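Long-range contacts in putative 4-amino-4-deoxychorismate lyase (Thermus thermophilus, PDB 2ZGI), which probably acts as a pyridoxal-phosphate-dependent lyase, perhaps splitting 4-amino-4-deoxychorismate into 4-aminobenzoate and pyruvate for folate synthesis: residues 25-30 / 78-83; 95-100 / 239-244; 145-150 / 160-165; 109-114 / 223-228. All blocks are in the same frame, centred on the assembly; numbering follows the deposited sequence.

Contact 1: 25-30 / 78-83; sequences FTTLRA and CLRLRF
L28 and F83 meet in the apolar centre of an antiparallel strand pair: L28 CD1 comes within 3.6 Å of F83 CD2, the two side chains crossing at about a right angle. CG of L28 stands opposite its own carbonyl carbon (chi1 -55°), which also lays CD1 4.0 Å from CB of L81. On the same face A30 CB touches L79 CB, and T26 CG2 lies near the plane of the F83 ring at its edge. Beneath this packing the backbones of T26, L28 and A30 form hydrogen-bonded pairs with F83, L81 and L79, two bonds to each pair; L81 N to L28 O, at 2.8 Å and 176°, is almost straight. The intervening non-hydrogen-bonded pairs, T27 with R82 and R29 with R80, send their side chains to the other face. There the guanidinium of R82 lies flat on the F25 ring, centres 4.1 Å apart and planes at 13°, with NH1 above CD1 and NH2 above CG. T27 CB lies over a face of the R80 guanidinium. R82 NE is hydrogen-bonded to T84 OG1, and Y19 of a second subunit makes a cation-pi contact with R82. T26 OG1 is hydrogen-bonded to R44, which binds PLP, linking the pair to the cofactor site. These are the two central strands of a four-stranded antiparallel sheet, continued by strand 89-96 beyond 78-83; helix 38-51, through L38, H41, L42 and L45, and L66 and L70 of helix 59-72 cover its leucine-phenylalanine face.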
# COMPACT_ATOMS: atom_id res chain seq x y z
N PHE D 25 6.92 26.65 8.60
CA PHE D 25 6.52 27.35 9.79
C PHE D 25 7.12 26.69 11.01
O PHE D 25 7.69 25.59 10.91
CB PHE D 25 4.96 27.44 9.87
CG PHE D 25 4.28 26.13 10.24
CD1 PHE D 25 3.90 25.88 11.56
CD2 PHE D 25 4.02 25.15 9.28
CE1 PHE D 25 3.27 24.68 11.92
CE2 PHE D 25 3.41 23.93 9.62
CZ PHE D 25 3.02 23.69 10.93
N THR D 26 7.01 27.37 12.15
CA THR D 26 7.32 26.76 13.41
C THR D 26 6.43 27.37 14.49
O THR D 26 5.97 28.51 14.36
CB THR D 26 8.82 26.88 13.76
OG1 THR D 26 9.14 25.97 14.81
CG2 THR D 26 9.19 28.34 14.20
N THR D 27 6.15 26.60 15.54
CA THR D 27 5.30 27.08 16.60
C THR D 27 6.02 26.94 17.94
O THR D 27 6.58 25.87 18.26
CB THR D 27 3.92 26.39 16.62
OG1 THR D 27 4.05 25.06 17.13
CG2 THR D 27 3.35 26.29 15.26
N LEU D 28 6.03 28.03 18.71
CA LEU D 28 6.79 28.13 19.95
C LEU D 28 5.87 28.39 21.11
O LEU D 28 4.74 28.88 20.93
CB LEU D 28 7.76 29.31 19.91
CG LEU D 28 8.77 29.47 18.80
CD1 LEU D 28 8.12 30.22 17.66
CD2 LEU D 28 10.02 30.22 19.34
N ARG D 29 6.37 28.09 22.31
CA ARG D 29 5.70 28.48 23.54
C ARG D 29 6.54 29.54 24.23
O ARG D 29 7.76 29.40 24.26
CB ARG D 29 5.51 27.27 24.46
CG ARG D 29 4.49 27.54 25.55
CD ARG D 29 4.12 26.30 26.32
NE ARG D 29 5.15 25.83 27.25
CZ ARG D 29 5.89 24.74 27.05
NH1 ARG D 29 5.72 24.03 25.95
NH2 ARG D 29 6.81 24.38 27.96
N ALA D 30 5.91 30.59 24.75
CA ALA D 30 6.60 31.57 25.60
C ALA D 30 6.04 31.43 26.99
O ALA D 30 4.83 31.30 27.15
CB ALA D 30 6.41 33.02 25.09
N CYS D 78 1.45 32.59 29.58
CA CYS D 78 2.12 31.94 28.46
C CYS D 78 1.47 32.33 27.16
O CYS D 78 0.32 32.79 27.14
CB CYS D 78 2.05 30.42 28.62
SG CYS D 78 2.86 29.82 30.11
N LEU D 79 2.22 32.16 26.08
CA LEU D 79 1.82 32.52 24.73
C LEU D 79 2.14 31.36 23.82
O LEU D 79 3.09 30.61 24.07
CB LEU D 79 2.61 33.74 24.26
CG LEU D 79 2.27 35.05 24.97
CD1 LEU D 79 3.27 36.13 24.58
CD2 LEU D 79 0.86 35.49 24.58
N ARG D 80 1.34 31.20 22.78
CA ARG D 80 1.68 30.36 21.65
C ARG D 80 2.05 31.28 20.50
O ARG D 80 1.29 32.20 20.14
CB ARG D 80 0.50 29.45 21.26
CG ARG D 80 0.86 28.39 20.20
CD ARG D 80 -0.37 28.12 19.34
NE ARG D 80 -0.14 27.27 18.17
CZ ARG D 80 -0.16 27.69 16.90
NH1 ARG D 80 -0.37 28.98 16.62
NH2 ARG D 80 0.05 26.83 15.91
N LEU D 81 3.22 31.04 19.92
CA LEU D 81 3.71 31.87 18.86
C LEU D 81 3.82 31.04 17.62
O LEU D 81 4.05 29.83 17.68
CB LEU D 81 5.12 32.41 19.21
CG LEU D 81 5.32 33.09 20.56
CD1 LEU D 81 6.82 33.27 20.89
CD2 LEU D 81 4.66 34.45 20.46
N ARG D 82 3.70 31.70 16.48
CA ARG D 82 3.89 31.03 15.24
C ARG D 82 4.59 31.91 14.22
O ARG D 82 4.17 33.07 13.99
CB ARG D 82 2.53 30.63 14.72
CG ARG D 82 2.59 29.64 13.62
CD ARG D 82 1.32 29.80 12.85
NE ARG D 82 1.63 29.62 11.47
CZ ARG D 82 1.56 28.45 10.87
NH1 ARG D 82 1.14 27.41 11.57
NH2 ARG D 82 1.87 28.34 9.59
N PHE D 83 5.63 31.37 13.59
CA PHE D 83 6.43 32.08 12.60
C PHE D 83 6.30 31.30 11.30
O PHE D 83 6.58 30.11 11.28
CB PHE D 83 7.92 32.11 12.98
CG PHE D 83 8.25 32.94 14.21
CD1 PHE D 83 7.71 34.21 14.40
CD2 PHE D 83 9.21 32.49 15.11
CE1 PHE D 83 8.06 34.98 15.51
CE2 PHE D 83 9.57 33.27 16.24
CZ PHE D 83 8.98 34.50 16.43

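Contact 2: 95-100 / 239-244; sequences RPYAPL and FLPACY
Y97 and C243 fit together closely: the cysteine bump, SG and CB together, settles obliquely against the CD2-CE2 side of the tyrosine ring, with SG 3.7 Å from CD2. This is a sulfur-aromatic contact made by a disulfide sulfur, since C243 is joined to C78. Farther along the same ring P241 crosses at about a right angle, its CG 3.5 Å from Y97 OH, and that hydroxyl is hydrogen-bonded to G219 O. The tail can present P241 and C243 to one ring because it folds back in an inverse gamma turn centred on A242. P99, two residues on from Y97, is a second bump: its ring fits between C243 O, 3.4 Å from CG, and the Y244 ring, over whose face CB rests in a CH-pi contact 4.1 Å from the centroid. Sliding past P99, Y244 brings its hydroxyl to L100 O, a bond of 2.7 Å with the donor tilted 30° from the carbonyl plane. With an alanine here, P99 CB would probably lose the flat surface beneath it and L100 O the hydroxyl that bonds it, leaving the C-terminal tail freer to move. The contact ties the loop after strand 89-96 to the tail after helix 233-239; Y105 of helix 103-107 packs on L100, P241 and Y244, while R29 and E31 of strand 24-31 touch Y97, P241 and C243.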
# COMPACT_ATOMS: atom_id res chain seq x y z
N ARG D 95 -0.70 34.40 20.48
CA ARG D 95 -1.98 34.36 21.13
C ARG D 95 -1.79 33.72 22.51
O ARG D 95 -0.83 32.95 22.71
CB ARG D 95 -3.00 33.59 20.28
CG ARG D 95 -2.84 32.09 20.35
CD ARG D 95 -3.51 31.43 19.20
NE ARG D 95 -3.45 29.98 19.33
CZ ARG D 95 -3.59 29.15 18.31
NH1 ARG D 95 -3.76 29.62 17.08
NH2 ARG D 95 -3.52 27.84 18.51
N PRO D 96 -2.72 34.01 23.43
CA PRO D 96 -2.70 33.42 24.76
C PRO D 96 -2.64 31.89 24.65
O PRO D 96 -3.31 31.31 23.79
CB PRO D 96 -4.06 33.81 25.33
CG PRO D 96 -4.97 33.89 24.09
CD PRO D 96 -4.03 34.63 23.13
N TYR D 97 -1.82 31.27 25.50
CA TYR D 97 -1.71 29.81 25.55
C TYR D 97 -2.57 29.31 26.69
O TYR D 97 -2.60 29.92 27.77
CB TYR D 97 -0.23 29.42 25.77
CG TYR D 97 0.05 27.93 26.00
CD1 TYR D 97 0.38 27.10 24.94
CD2 TYR D 97 0.01 27.39 27.28
CE1 TYR D 97 0.63 25.73 25.15
CE2 TYR D 97 0.26 26.03 27.50
CZ TYR D 97 0.59 25.22 26.44
OH TYR D 97 0.84 23.88 26.66
N ALA D 98 -3.31 28.23 26.47
CA ALA D 98 -4.01 27.58 27.57
C ALA D 98 -3.52 26.12 27.69
O ALA D 98 -3.54 25.37 26.70
CB ALA D 98 -5.52 27.64 27.37
N PRO D 99 -3.07 25.74 28.89
CA PRO D 99 -2.56 24.40 29.16
C PRO D 99 -3.64 23.34 29.14
O PRO D 99 -4.82 23.62 29.35
CB PRO D 99 -2.04 24.52 30.61
CG PRO D 99 -2.83 25.65 31.21
CD PRO D 99 -2.90 26.62 30.06
N LEU D 100 -3.19 22.11 28.93
CA LEU D 100 -4.00 20.95 29.13
C LEU D 100 -4.20 20.79 30.62
O LEU D 100 -3.39 21.30 31.42
CB LEU D 100 -3.28 19.71 28.57
CG LEU D 100 -3.17 19.59 27.04
CD1 LEU D 100 -2.18 18.43 26.72
CD2 LEU D 100 -4.58 19.36 26.41
N PHE D 239 9.47 19.04 31.50
CA PHE D 239 8.92 19.61 30.25
C PHE D 239 7.50 20.13 30.35
O PHE D 239 6.95 20.64 29.37
CB PHE D 239 9.11 18.62 29.10
CG PHE D 239 10.55 18.44 28.72
CD1 PHE D 239 11.20 19.40 27.95
CD2 PHE D 239 11.28 17.35 29.19
CE1 PHE D 239 12.56 19.26 27.62
CE2 PHE D 239 12.63 17.21 28.88
CZ PHE D 239 13.27 18.17 28.09
N LEU D 240 6.92 19.99 31.54
CA LEU D 240 5.56 20.42 31.81
C LEU D 240 5.44 21.93 31.63
O LEU D 240 6.18 22.67 32.25
CB LEU D 240 5.12 20.00 33.21
CG LEU D 240 3.74 20.42 33.73
CD1 LEU D 240 2.66 19.46 33.19
CD2 LEU D 240 3.75 20.43 35.26
N PRO D 241 4.49 22.38 30.78
CA PRO D 241 4.36 23.81 30.53
C PRO D 241 4.12 24.58 31.82
O PRO D 241 3.28 24.18 32.64
CB PRO D 241 3.11 23.89 29.63
CG PRO D 241 3.12 22.59 28.91
CD PRO D 241 3.54 21.60 29.96
N ALA D 242 4.87 25.66 32.02
CA ALA D 242 4.72 26.49 33.21
C ALA D 242 3.57 27.50 33.09
O ALA D 242 3.77 28.71 33.20
CB ALA D 242 6.05 27.19 33.54
N CYS D 243 2.35 27.01 32.87
CA CYS D 243 1.26 27.86 32.39
C CYS D 243 -0.07 27.77 33.15
O CYS D 243 -1.10 28.19 32.63
CB CYS D 243 1.03 27.58 30.90
SG CYS D 243 2.53 27.83 29.93
N TYR D 244 -0.08 27.21 34.36
CA TYR D 244 -1.31 27.14 35.18
C TYR D 244 -1.52 28.43 36.01
O TYR D 244 -0.56 29.10 36.36
CB TYR D 244 -1.28 25.89 36.08
CG TYR D 244 -1.24 24.61 35.25
CD1 TYR D 244 -2.41 24.07 34.69
CD2 TYR D 244 -0.03 23.95 35.02
CE1 TYR D 244 -2.38 22.91 33.92
CE2 TYR D 244 0.01 22.79 34.25
CZ TYR D 244 -1.17 22.27 33.71
OH TYR D 244 -1.12 21.12 32.94

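Contact 3: 145-150 / 160-165; sequences AFEGLL and GSRTSP. With PLP (pyridoxal-5'-phosphate), chain P.
E147 reaches into the 160-165 turn with CG opposite its backbone N (chi1 177°) and a sharp bend at chi2 (66°), which together carry the carboxylate among the donors of S161, R162 and T163. T163 OG1 takes the anti lone pair of OE1 at 2.7 Å, while R162 N meets the syn side of OE1 at 3.0 Å, well out of the carboxylate plane. OE2 receives a short bond of 2.5 Å from S161 OG, also syn, and on its anti lone pair the backbone N of G148. R162 doubles back toward the strand: its NH1 makes a salt bridge of 3.3 Å with E147 OE2 and a nearly straight hydrogen bond, 3.1 Å long, to F146 O. The same guanidinium lies flat on the F146 ring, planes 8° apart and offset toward the rim, in a cation-pi stack, and a water links R162 NH2 to F146 O. Farther on, S161 N is hydrogen-bonded to G148 O. Replacing E147 by a glutamine would probably leave R162 without its counter-charge and set an NH2 group against an N-H donor, R162 N or G148 N, freeing the turn to shift. Residues 160-164 line the cofactor pocket: T163 C is 3.4 Å from PLP C6. The buried carboxylate is therefore a second-shell group: three donors of the loop, with G148 N and the charge of R162, would favour its ionised form, and through those three it holds the loop beside the pyridine ring.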
# COMPACT_ATOMS: atom_id res chain seq x y z
N ALA D 145 -9.62 9.95 21.03
CA ALA D 145 -8.18 10.00 21.35
C ALA D 145 -7.58 11.40 21.26
O ALA D 145 -8.13 12.26 20.58
CB ALA D 145 -7.40 9.06 20.43
N PHE D 146 -6.44 11.60 21.92
CA PHE D 146 -5.74 12.90 21.93
C PHE D 146 -4.95 13.16 20.65
O PHE D 146 -4.94 14.28 20.11
CB PHE D 146 -4.84 13.04 23.17
CG PHE D 146 -4.03 14.32 23.18
CD1 PHE D 146 -4.62 15.52 23.60
CD2 PHE D 146 -2.71 14.34 22.73
CE1 PHE D 146 -3.88 16.72 23.59
CE2 PHE D 146 -1.97 15.53 22.71
CZ PHE D 146 -2.55 16.71 23.14
N GLU D 147 -4.26 12.14 20.15
CA GLU D 147 -3.37 12.36 19.02
C GLU D 147 -3.52 11.23 18.03
O GLU D 147 -3.76 10.08 18.42
CB GLU D 147 -1.90 12.43 19.48
CG GLU D 147 -0.81 12.59 18.34
CD GLU D 147 -0.93 13.93 17.63
OE1 GLU D 147 -0.04 14.80 17.81
OE2 GLU D 147 -1.93 14.14 16.92
N GLY D 148 -3.38 11.56 16.75
CA GLY D 148 -3.37 10.56 15.69
C GLY D 148 -1.96 10.36 15.20
O GLY D 148 -1.21 11.34 15.04
N LEU D 149 -1.60 9.08 15.00
CA LEU D 149 -0.29 8.71 14.45
C LEU D 149 -0.33 8.39 12.96
O LEU D 149 -1.33 7.83 12.46
CB LEU D 149 0.33 7.53 15.25
CG LEU D 149 0.37 7.76 16.78
CD1 LEU D 149 0.89 6.54 17.54
CD2 LEU D 149 1.16 8.98 17.18
N LEU D 150 0.76 8.76 12.27
CA LEU D 150 0.91 8.61 10.82
C LEU D 150 2.05 7.63 10.46
O LEU D 150 2.97 7.42 11.25
CB LEU D 150 1.15 9.97 10.13
CG LEU D 150 0.00 11.00 10.23
CD1 LEU D 150 0.21 11.85 11.48
CD2 LEU D 150 -0.13 11.83 8.97
N GLY D 160 3.28 11.93 15.01
CA GLY D 160 1.95 12.34 15.45
C GLY D 160 1.50 13.50 14.59
O GLY D 160 2.31 14.07 13.87
N SER D 161 0.22 13.88 14.64
CA SER D 161 -0.24 15.04 13.84
C SER D 161 0.44 16.38 14.24
O SER D 161 0.71 17.22 13.37
CB SER D 161 -1.77 15.18 13.91
OG SER D 161 -2.14 15.88 15.09
N ARG D 162 0.73 16.56 15.53
CA ARG D 162 1.44 17.76 15.99
C ARG D 162 2.40 17.50 17.13
O ARG D 162 2.93 18.44 17.74
CB ARG D 162 0.46 18.89 16.34
CG ARG D 162 -0.84 18.44 16.96
CD ARG D 162 -0.72 18.14 18.45
NE ARG D 162 -1.97 18.48 19.15
CZ ARG D 162 -2.93 17.61 19.49
NH1 ARG D 162 -2.81 16.30 19.22
NH2 ARG D 162 -4.01 18.07 20.10
N THR D 163 2.62 16.22 17.43
CA THR D 163 3.58 15.82 18.44
C THR D 163 4.50 14.72 17.88
O THR D 163 4.17 14.09 16.88
CB THR D 163 2.90 15.31 19.74
OG1 THR D 163 2.06 14.19 19.43
CG2 THR D 163 2.08 16.45 20.42
N SER D 164 5.63 14.53 18.54
CA SER D 164 6.66 13.59 18.10
C SER D 164 6.59 12.37 19.03
O SER D 164 6.71 12.51 20.25
CB SER D 164 8.04 14.22 18.22
OG SER D 164 8.16 15.39 17.45
N PRO D 165 6.39 11.17 18.47
CA PRO D 165 6.24 10.04 19.38
C PRO D 165 7.58 9.45 19.86
O PRO D 165 8.56 9.40 19.10
CB PRO D 165 5.41 9.04 18.57
CG PRO D 165 5.72 9.36 17.17
CD PRO D 165 6.01 10.83 17.08
N1 PLP P . 5.07 16.38 14.49
C2 PLP P . 4.56 17.22 13.56
C2A PLP P . 3.90 16.64 12.34
C3 PLP P . 4.63 18.60 13.74
O3 PLP P . 4.10 19.41 12.78
C4 PLP P . 5.27 19.10 14.89
C4A PLP P . 5.43 20.58 15.15
C5 PLP P . 5.81 18.21 15.81
C6 PLP P . 5.69 16.85 15.57
C5A PLP P . 6.48 18.67 17.09
O4P PLP P . 7.69 19.41 16.90
P PLP P . 8.30 20.41 18.00
O1P PLP P . 8.67 19.59 19.20
O2P PLP P . 7.25 21.43 18.37
O3P PLP P . 9.43 20.96 17.20
O HOH W 1 -6.55 16.38 20.48

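Contact 4: 109-114 / 223-228; sequences VRVRLT and LPVRPP
V109 O is gripped by two consecutive residues of 223-228: R226 N gives it a hydrogen bond of 3.0 Å at 154°, and V225 CA adds a CA-H...O contact of 3.2 Å. The methyl CG1 of V225 closes over the same oxygen at 3.3 Å. V109 N in turn donates to P224 O, also at 3.0 Å, lying in the carbonyl plane, so both polar backbone atoms of V109 are spent on the 223-226 backbone in a single bridge. The side chains then pack along this bridge. V109 CG1 points at the fork of L223, 4.0 Å from CG and about as far from CD1 and CD2, the two side chains crossing at about a right angle. V225 sets CG1 opposite its backbone N (chi1 178°), which leaves CG2 to meet V111 CG1 at 3.5 Å, the tightest apolar touch here. R226 has a positive phi (59°), and its side chain starts away from 109-114, on the exposed side. L215 of strand 212-217 packs on V109, V111 and V225, F146 and L104 cover V109, and L223 also rests on L104 and Y105 of helix 103-107. The bridge joins the residues leading into strand 111-117 to those just after the edge strand 223-224. In chemical terms, two backbone bonds satisfy the polar atoms of a buried valine, and branched aliphatic side chains pack beside them; the join is plain structural packing, not in contact with the cofactor, the L223 side chain being about 11 Å from PLP.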
# COMPACT_ATOMS: atom_id res chain seq x y z
N VAL D 109 -2.72 10.31 28.07
CA VAL D 109 -3.70 10.44 27.00
C VAL D 109 -3.77 9.15 26.16
O VAL D 109 -2.89 8.29 26.25
CB VAL D 109 -3.37 11.63 26.07
CG1 VAL D 109 -3.33 12.96 26.86
CG2 VAL D 109 -2.05 11.40 25.33
N ARG D 110 -4.83 9.04 25.36
CA ARG D 110 -5.01 7.99 24.34
C ARG D 110 -4.46 8.45 22.99
O ARG D 110 -4.62 9.63 22.63
CB ARG D 110 -6.50 7.67 24.17
CG ARG D 110 -7.20 7.09 25.43
CD ARG D 110 -8.61 6.56 25.12
NE ARG D 110 -9.68 7.56 25.27
CZ ARG D 110 -10.91 7.47 24.73
NH1 ARG D 110 -11.25 6.43 23.98
NH2 ARG D 110 -11.80 8.44 24.94
N VAL D 111 -3.80 7.54 22.26
CA VAL D 111 -3.52 7.76 20.84
C VAL D 111 -4.33 6.83 19.96
O VAL D 111 -4.81 5.78 20.40
CB VAL D 111 -2.01 7.64 20.43
CG1 VAL D 111 -1.15 8.56 21.26
CG2 VAL D 111 -1.50 6.17 20.50
N ARG D 112 -4.46 7.21 18.70
CA ARG D 112 -5.03 6.38 17.70
C ARG D 112 -4.00 6.26 16.57
O ARG D 112 -3.51 7.27 16.02
CB ARG D 112 -6.31 7.04 17.18
CG ARG D 112 -6.76 6.57 15.84
CD ARG D 112 -7.63 5.32 15.96
NE ARG D 112 -8.38 5.07 14.73
CZ ARG D 112 -9.26 4.07 14.59
NH1 ARG D 112 -9.53 3.27 15.61
NH2 ARG D 112 -9.87 3.90 13.43
N LEU D 113 -3.65 5.02 16.22
CA LEU D 113 -2.86 4.80 15.02
C LEU D 113 -3.76 4.93 13.79
O LEU D 113 -4.79 4.25 13.70
CB LEU D 113 -2.19 3.41 15.06
CG LEU D 113 -1.50 2.93 13.79
CD1 LEU D 113 -0.35 3.86 13.45
CD2 LEU D 113 -1.03 1.48 13.95
N THR D 114 -3.40 5.81 12.85
CA THR D 114 -4.24 5.96 11.67
C THR D 114 -3.58 5.30 10.46
O THR D 114 -2.45 4.86 10.55
CB THR D 114 -4.56 7.45 11.37
OG1 THR D 114 -3.44 8.07 10.68
CG2 THR D 114 -4.88 8.23 12.66
N LEU D 223 4.14 14.49 27.08
CA LEU D 223 2.88 13.97 27.52
C LEU D 223 2.92 12.44 27.40
O LEU D 223 3.25 11.91 26.32
CB LEU D 223 1.80 14.58 26.64
CG LEU D 223 0.30 14.59 26.90
CD1 LEU D 223 -0.12 15.20 28.23
CD2 LEU D 223 -0.28 15.39 25.75
N PRO D 224 2.61 11.73 28.50
CA PRO D 224 2.63 10.28 28.40
C PRO D 224 1.35 9.76 27.78
O PRO D 224 0.29 10.37 27.95
CB PRO D 224 2.73 9.83 29.86
CG PRO D 224 2.00 10.87 30.63
CD PRO D 224 2.19 12.18 29.85
N VAL D 225 1.46 8.65 27.05
CA VAL D 225 0.31 7.90 26.60
C VAL D 225 0.04 6.85 27.69
O VAL D 225 0.94 6.06 28.03
CB VAL D 225 0.55 7.23 25.23
CG1 VAL D 225 -0.65 6.40 24.81
CG2 VAL D 225 0.89 8.28 24.14
N ARG D 226 -1.17 6.85 28.23
CA ARG D 226 -1.53 6.03 29.40
C ARG D 226 -0.61 6.41 30.56
O ARG D 226 0.35 7.18 30.37
CB ARG D 226 -1.46 4.52 29.07
CG ARG D 226 -2.20 4.17 27.80
CD ARG D 226 -2.65 2.71 27.76
NE ARG D 226 -3.95 2.59 27.09
CZ ARG D 226 -4.18 1.96 25.94
NH1 ARG D 226 -3.20 1.34 25.28
NH2 ARG D 226 -5.41 1.94 25.45
N PRO D 227 -0.91 5.93 31.79
CA PRO D 227 -0.05 6.31 32.90
C PRO D 227 1.43 6.07 32.61
O PRO D 227 1.78 5.02 32.08
CB PRO D 227 -0.54 5.43 34.04
CG PRO D 227 -2.02 5.34 33.78
CD PRO D 227 -2.16 5.31 32.27
N PRO D 228 2.29 7.05 32.93
CA PRO D 228 3.72 6.86 32.69
C PRO D 228 4.35 5.92 33.72
O PRO D 228 3.81 5.75 34.82
CB PRO D 228 4.30 8.27 32.85
CG PRO D 228 3.36 8.95 33.81
CD PRO D 228 2.00 8.37 33.53

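Overall arrangement
Contacts 1 and 2 are joined covalently: the C78-C243 disulfide (SG to SG 2.0 Å) links the central strand pair to the C-terminal tail, and strands 78-86 and 89-96 are neighbours in one sheet. Contacts 3 and 4 adjoin, centres about 9 Å apart, sharing the sheet of strands 111-117 and 147-151, with F146 packed on V109 and L223. L100 of contact 2 bridges to both, touching F146 and L223. Contacts 1 and 3 lie on opposite sides of the chain's centre, centres about 18 Å apart, and both approach the cofactor: 160-164 touch PLP directly, while the F25 side chain lies about 5 Å from it and T26 reaches it through R44.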